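Local coordinates for protein geranyltranstransferase (IspA) (PDB 3LLW) that probably acts as a magnesium-dependent prenyltransferase of isoprenoid biosynthesis, a member of the FPP/GGPP synthase family, at residues Y12-C15 with E16-E19; Q73-Y76 with F77-A80; M199-V202 with A203-I206. All coordinates share one frame; numbering follows the deposited sequence.

Contact 1: Y12-C15 with E16-E19; sequences YNEC and ERFE
Arg17 reaches back along its own helix to meet Asn13 and Glu14, one turn earlier. Its chain runs extended from CG to NE (chi3 170°), which brings the guanidinium alongside both side chains. Glu14 bends at chi2 (-50°), and this turns its carboxylate round so that OE2 meets Arg17 NH1 obliquely in a salt bridge of 3.2 Å. The bond is weak: the N-H points only roughly at the oxygen, and the two planar groups stand 85° apart. The other oxygen, OE1, accepts hydrogen bonds from Gln73 and Tyr69, so the buried carboxylate is shared among three residues. Asn13 OD1 comes in over one face of the guanidinium, near its rim, 3.5 Å from Arg17 NE. In the backbone, Arg17 N donates to Asn13 O (2.9 Å) and Phe18 N to Glu14 O (2.7 Å). The side chains of Cys15 (on Lys54) and Phe18 (on Pro53 and Leu57) pack on helix 51-63, while Glu19 pairs with Arg50. A long arginine suits the exposed flank: its CG packs 3.4 Å from Asn13 O, and its side chain also touches Gln73 and Phe77. This i to i+3 Glu-Arg salt bridge, linking a buried acid to an exposed base, edges a helix-helix interface of an all-helical prenyltransferase fold.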
# COMPACT_ATOMS: atom_id res chain seq x y z
N TYR A 12 -7.81 -25.64 -13.99
CA TYR A 12 -7.03 -26.36 -12.98
C TYR A 12 -5.53 -26.32 -13.28
O TYR A 12 -4.70 -26.26 -12.37
CB TYR A 12 -7.48 -27.81 -12.86
CG TYR A 12 -8.74 -28.02 -12.05
CD1 TYR A 12 -9.10 -27.14 -11.03
CD2 TYR A 12 -9.57 -29.13 -12.28
CE1 TYR A 12 -10.26 -27.33 -10.28
CE2 TYR A 12 -10.72 -29.33 -11.53
CZ TYR A 12 -11.05 -28.43 -10.53
OH TYR A 12 -12.19 -28.63 -9.78
N ASN A 13 -5.19 -26.33 -14.56
CA ASN A 13 -3.82 -26.30 -14.99
C ASN A 13 -3.21 -24.90 -14.84
O ASN A 13 -2.03 -24.78 -14.51
CB ASN A 13 -3.72 -26.82 -16.42
CG ASN A 13 -2.30 -26.93 -16.91
OD1 ASN A 13 -1.98 -26.44 -18.00
ND2 ASN A 13 -1.44 -27.56 -16.12
N GLU A 14 -4.01 -23.86 -15.08
CA GLU A 14 -3.57 -22.48 -14.83
C GLU A 14 -3.29 -22.18 -13.35
O GLU A 14 -2.38 -21.42 -13.04
CB GLU A 14 -4.55 -21.47 -15.41
CG GLU A 14 -4.50 -21.41 -16.93
CD GLU A 14 -3.07 -21.27 -17.47
OE1 GLU A 14 -2.35 -20.34 -17.02
OE2 GLU A 14 -2.67 -22.08 -18.34
N CYS A 15 -4.06 -22.80 -12.47
CA CYS A 15 -3.82 -22.71 -11.03
C CYS A 15 -2.49 -23.33 -10.63
O CYS A 15 -1.82 -22.81 -9.74
CB CYS A 15 -4.97 -23.36 -10.26
SG CYS A 15 -6.52 -22.46 -10.48
N GLU A 16 -2.12 -24.43 -11.27
CA GLU A 16 -0.83 -25.09 -11.03
C GLU A 16 0.30 -24.26 -11.61
O GLU A 16 1.38 -24.18 -11.02
CB GLU A 16 -0.81 -26.51 -11.62
CG GLU A 16 -1.77 -27.48 -10.95
CD GLU A 16 -1.52 -27.63 -9.45
OE1 GLU A 16 -0.44 -28.14 -9.07
OE2 GLU A 16 -2.40 -27.24 -8.65
N ARG A 17 0.05 -23.64 -12.76
CA ARG A 17 1.01 -22.77 -13.41
C ARG A 17 1.16 -21.43 -12.69
O ARG A 17 2.23 -20.82 -12.75
CB ARG A 17 0.62 -22.53 -14.87
CG ARG A 17 0.91 -23.67 -15.83
CD ARG A 17 0.35 -23.33 -17.21
NE ARG A 17 0.78 -24.27 -18.23
CZ ARG A 17 0.55 -24.15 -19.54
NH1 ARG A 17 -0.12 -23.10 -20.02
NH2 ARG A 17 1.00 -25.08 -20.37
N PHE A 18 0.10 -20.96 -12.02
CA PHE A 18 0.24 -19.76 -11.22
C PHE A 18 1.15 -20.05 -10.03
O PHE A 18 1.98 -19.22 -9.66
CB PHE A 18 -1.09 -19.19 -10.71
CG PHE A 18 -0.93 -18.21 -9.57
CD1 PHE A 18 -0.47 -16.91 -9.81
CD2 PHE A 18 -1.16 -18.61 -8.24
CE1 PHE A 18 -0.28 -16.02 -8.77
CE2 PHE A 18 -0.96 -17.72 -7.17
CZ PHE A 18 -0.53 -16.42 -7.43
N GLU A 19 0.98 -21.23 -9.43
CA GLU A 19 1.75 -21.60 -8.24
C GLU A 19 3.25 -21.66 -8.54
O GLU A 19 4.08 -21.31 -7.70
CB GLU A 19 1.22 -22.91 -7.64
CG GLU A 19 2.05 -23.52 -6.48
CD GLU A 19 2.21 -22.60 -5.26
OE1 GLU A 19 1.20 -22.32 -4.57
OE2 GLU A 19 3.35 -22.18 -4.97

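Contact 2: Q73-Y76 with F77-A80; sequences QTEY and FKIA
The first two turns of helix 73-94, in the all-helical fold of the polyprenyl synthetase family, are braced by side-chain pairs on two flanks. On one, Gln73 lies over the ring of Phe77, one turn ahead. Its CG stands over the ring face in a CH-pi contact, 4.1 Å from the Phe77 centroid and toward the rim, and its amide plane is only 22° from the ring plane. With CG anti to the backbone N (chi1 -170°) and the chain extended, the amide follows the outer part of the ring, CD 3.7 Å from Phe77 CE2. A glutamine serves well here, since its CG methylene packs on the face while NE2 turns to Glu14. On the other flank, Glu75 and Lys78 lie side by side and point the same way. Lys78 NZ meets Glu75 OE2 on its syn side at 3.1 Å, close to the carboxylate plane, and makes a weaker bond to OE1. The long lysine lets a partly exposed residue reach this buried carboxylate, whose OE2 also accepts the N-H of Leu139 in the loop that follows helix 117-137. Among the main-chain bonds, Ile79 N to Glu75 O is nearly straight at 172°. Phe77 and Ala80 face helix 6-23, Ala80 and Ile79 also meet helix 51-63, and Tyr76 touches Leu60 and Leu140, its ring also meeting that of Tyr69.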
# COMPACT_ATOMS: atom_id res chain seq x y z
N GLN A 73 -0.90 -14.14 -20.08
CA GLN A 73 -0.86 -15.04 -18.93
C GLN A 73 -0.00 -14.53 -17.77
O GLN A 73 -0.43 -14.56 -16.61
CB GLN A 73 -0.37 -16.42 -19.35
CG GLN A 73 -0.54 -17.47 -18.27
CD GLN A 73 0.46 -18.59 -18.37
OE1 GLN A 73 1.67 -18.36 -18.47
NE2 GLN A 73 -0.03 -19.82 -18.33
N THR A 74 1.20 -14.05 -18.07
CA THR A 74 2.12 -13.63 -17.01
C THR A 74 1.64 -12.34 -16.35
O THR A 74 1.88 -12.12 -15.16
CB THR A 74 3.57 -13.50 -17.50
OG1 THR A 74 3.63 -12.58 -18.60
CG2 THR A 74 4.12 -14.85 -17.93
N GLU A 75 0.94 -11.51 -17.12
CA GLU A 75 0.32 -10.31 -16.62
C GLU A 75 -0.83 -10.62 -15.66
O GLU A 75 -0.98 -9.94 -14.64
CB GLU A 75 -0.17 -9.43 -17.77
CG GLU A 75 0.88 -9.14 -18.84
CD GLU A 75 2.22 -8.70 -18.24
OE1 GLU A 75 3.25 -9.32 -18.58
OE2 GLU A 75 2.23 -7.74 -17.44
N TYR A 76 -1.63 -11.64 -16.00
CA TYR A 76 -2.71 -12.12 -15.14
C TYR A 76 -2.16 -12.73 -13.84
O TYR A 76 -2.75 -12.60 -12.77
CB TYR A 76 -3.56 -13.14 -15.89
CG TYR A 76 -4.29 -12.58 -17.11
CD1 TYR A 76 -4.92 -11.34 -17.06
CD2 TYR A 76 -4.40 -13.32 -18.29
CE1 TYR A 76 -5.61 -10.83 -18.16
CE2 TYR A 76 -5.08 -12.83 -19.40
CZ TYR A 76 -5.69 -11.58 -19.32
OH TYR A 76 -6.37 -11.07 -20.39
N PHE A 77 -1.01 -13.39 -13.95
CA PHE A 77 -0.37 -13.98 -12.79
C PHE A 77 0.15 -12.88 -11.85
O PHE A 77 -0.01 -12.99 -10.65
CB PHE A 77 0.76 -14.92 -13.22
CG PHE A 77 0.29 -16.26 -13.72
CD1 PHE A 77 -1.04 -16.64 -13.65
CD2 PHE A 77 1.22 -17.17 -14.23
CE1 PHE A 77 -1.46 -17.88 -14.11
CE2 PHE A 77 0.82 -18.43 -14.68
CZ PHE A 77 -0.52 -18.78 -14.61
N LYS A 78 0.72 -11.81 -12.41
CA LYS A 78 1.13 -10.63 -11.65
C LYS A 78 -0.02 -10.08 -10.80
O LYS A 78 0.13 -9.91 -9.59
CB LYS A 78 1.63 -9.54 -12.59
CG LYS A 78 3.07 -9.71 -13.04
CD LYS A 78 3.36 -8.68 -14.11
CE LYS A 78 4.71 -8.90 -14.78
NZ LYS A 78 4.89 -7.95 -15.92
N ILE A 79 -1.16 -9.83 -11.44
CA ILE A 79 -2.39 -9.42 -10.77
C ILE A 79 -2.85 -10.38 -9.67
O ILE A 79 -3.19 -9.96 -8.56
CB ILE A 79 -3.52 -9.23 -11.77
CG1 ILE A 79 -3.13 -8.13 -12.78
CG2 ILE A 79 -4.82 -8.93 -11.03
CD1 ILE A 79 -4.03 -8.02 -14.00
N ALA A 80 -2.87 -11.67 -10.00
CA ALA A 80 -3.21 -12.71 -9.03
C ALA A 80 -2.24 -12.69 -7.84
O ALA A 80 -2.65 -12.86 -6.70
CB ALA A 80 -3.20 -14.07 -9.71

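Contact 3: M199-V202 with A203-I206; sequences MGLV and ASGI
Ala203 and Ser204 bond back to the carbonyls of Met199, Gly200 and Leu201 where the last turn of helix 178-204 runs out, and Gly205, with positive phi, is the first residue to leave helical angles, a common form of C-terminal helix ending. Ala203 continues the regular pattern: its N donates to Met199 O at 3.0 Å. Its CB lies 3.2 Å from Met199 O, and the small methyl group suits this close approach to the carbonyl and to Phe56 of helix 51-63. Ser204 comes next, and its N is shared, giving one bond to Gly200 O and a weak one to Leu201 O. Its side chain bends back on the helix as well: with chi1 75°, OG sits between the backbone N and the carbonyl carbon and donates to Leu201 O at 2.6 Å. This bond lies in the carbonyl plane, on a lone pair, so Leu201 O is engaged by both the hydroxyl and the N-H of one residue. A serine fits because its short hydroxyl can satisfy a carbonyl near the last turn while the side chain touches Leu60 and Leu63 of helix 51-63. Gly205 has phi 89°, where a side chain would press on the preceding carbonyl oxygen; glycine avoids this. Its N still donates to Val202 O, one residue closer than in an alpha-helix, and approaches from well above the carbonyl plane. Ile206 follows in extended conformation and folds its side chain back on Leu201, a residue that also packs against Leu211, Phe212 and Leu215 of helix 209-236. The two branched chains cross at about a right angle, with Leu201 CD1 3.7 Å from Ile206 CG1.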
# COMPACT_ATOMS: atom_id res chain seq x y z
N MET A 199 -12.20 -8.42 -9.62
CA MET A 199 -10.92 -8.12 -10.25
C MET A 199 -10.70 -9.10 -11.40
O MET A 199 -10.05 -8.74 -12.39
CB MET A 199 -9.74 -8.15 -9.25
CG MET A 199 -9.54 -6.89 -8.35
SD MET A 199 -8.42 -7.25 -6.91
CE MET A 199 -6.87 -7.05 -7.78
N GLY A 200 -11.25 -10.31 -11.28
CA GLY A 200 -11.35 -11.24 -12.42
C GLY A 200 -12.17 -10.71 -13.61
O GLY A 200 -11.77 -10.88 -14.78
N LEU A 201 -13.31 -10.08 -13.34
CA LEU A 201 -14.16 -9.51 -14.42
C LEU A 201 -13.47 -8.33 -15.10
O LEU A 201 -13.29 -8.32 -16.31
CB LEU A 201 -15.55 -9.10 -13.91
CG LEU A 201 -16.52 -8.44 -14.92
CD1 LEU A 201 -16.76 -9.32 -16.15
CD2 LEU A 201 -17.84 -8.09 -14.29
N VAL A 202 -13.08 -7.35 -14.30
CA VAL A 202 -12.32 -6.18 -14.74
C VAL A 202 -11.10 -6.55 -15.60
O VAL A 202 -10.97 -6.04 -16.73
CB VAL A 202 -11.93 -5.30 -13.51
CG1 VAL A 202 -10.86 -4.27 -13.86
CG2 VAL A 202 -13.15 -4.60 -12.96
N ALA A 203 -10.25 -7.45 -15.10
CA ALA A 203 -9.06 -7.91 -15.83
C ALA A 203 -9.35 -8.61 -17.17
O ALA A 203 -8.54 -8.55 -18.08
CB ALA A 203 -8.19 -8.80 -14.96
N SER A 204 -10.51 -9.26 -17.28
CA SER A 204 -10.90 -9.93 -18.53
C SER A 204 -11.25 -8.96 -19.67
O SER A 204 -11.23 -9.35 -20.84
CB SER A 204 -12.07 -10.90 -18.31
OG SER A 204 -13.28 -10.20 -18.15
N GLY A 205 -11.55 -7.71 -19.33
CA GLY A 205 -11.85 -6.69 -20.32
C GLY A 205 -13.31 -6.57 -20.75
O GLY A 205 -13.69 -5.58 -21.37
N ILE A 206 -14.13 -7.57 -20.42
CA ILE A 206 -15.54 -7.53 -20.80
C ILE A 206 -16.30 -6.57 -19.88
O ILE A 206 -15.97 -6.45 -18.69
CB ILE A 206 -16.22 -8.96 -20.92
CG1 ILE A 206 -17.25 -9.23 -19.82
CG2 ILE A 206 -15.16 -10.08 -21.01
CD1 ILE A 206 -18.28 -10.28 -20.18

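How the contacts relate
Contacts 1 and 2 meet directly, their centres about 11 Å apart. Helix 6-23 lies against helix 73-94: the hydrogen bond joining the two contacts spans 2.7 Å from Glu14 OE1 to Gln73 NE2, and the Phe77 ring packs on the backbone of helix 6-23, its CZ 3.4 Å from Phe18 N. Contact 3, about 12 Å from contact 2 between centres, touches it more lightly, Tyr76 CE1 lying 3.7 Å from Ala203 O. Contacts 1 and 3 do not touch; their nearest atoms are about 11 Å apart. Contact 2 therefore bridges the other two. All three lie away from Asp94 and Asp100, the magnesium-binding aspartates, although Asp94 ends the same helix 73-94 whose first turns form contact 2.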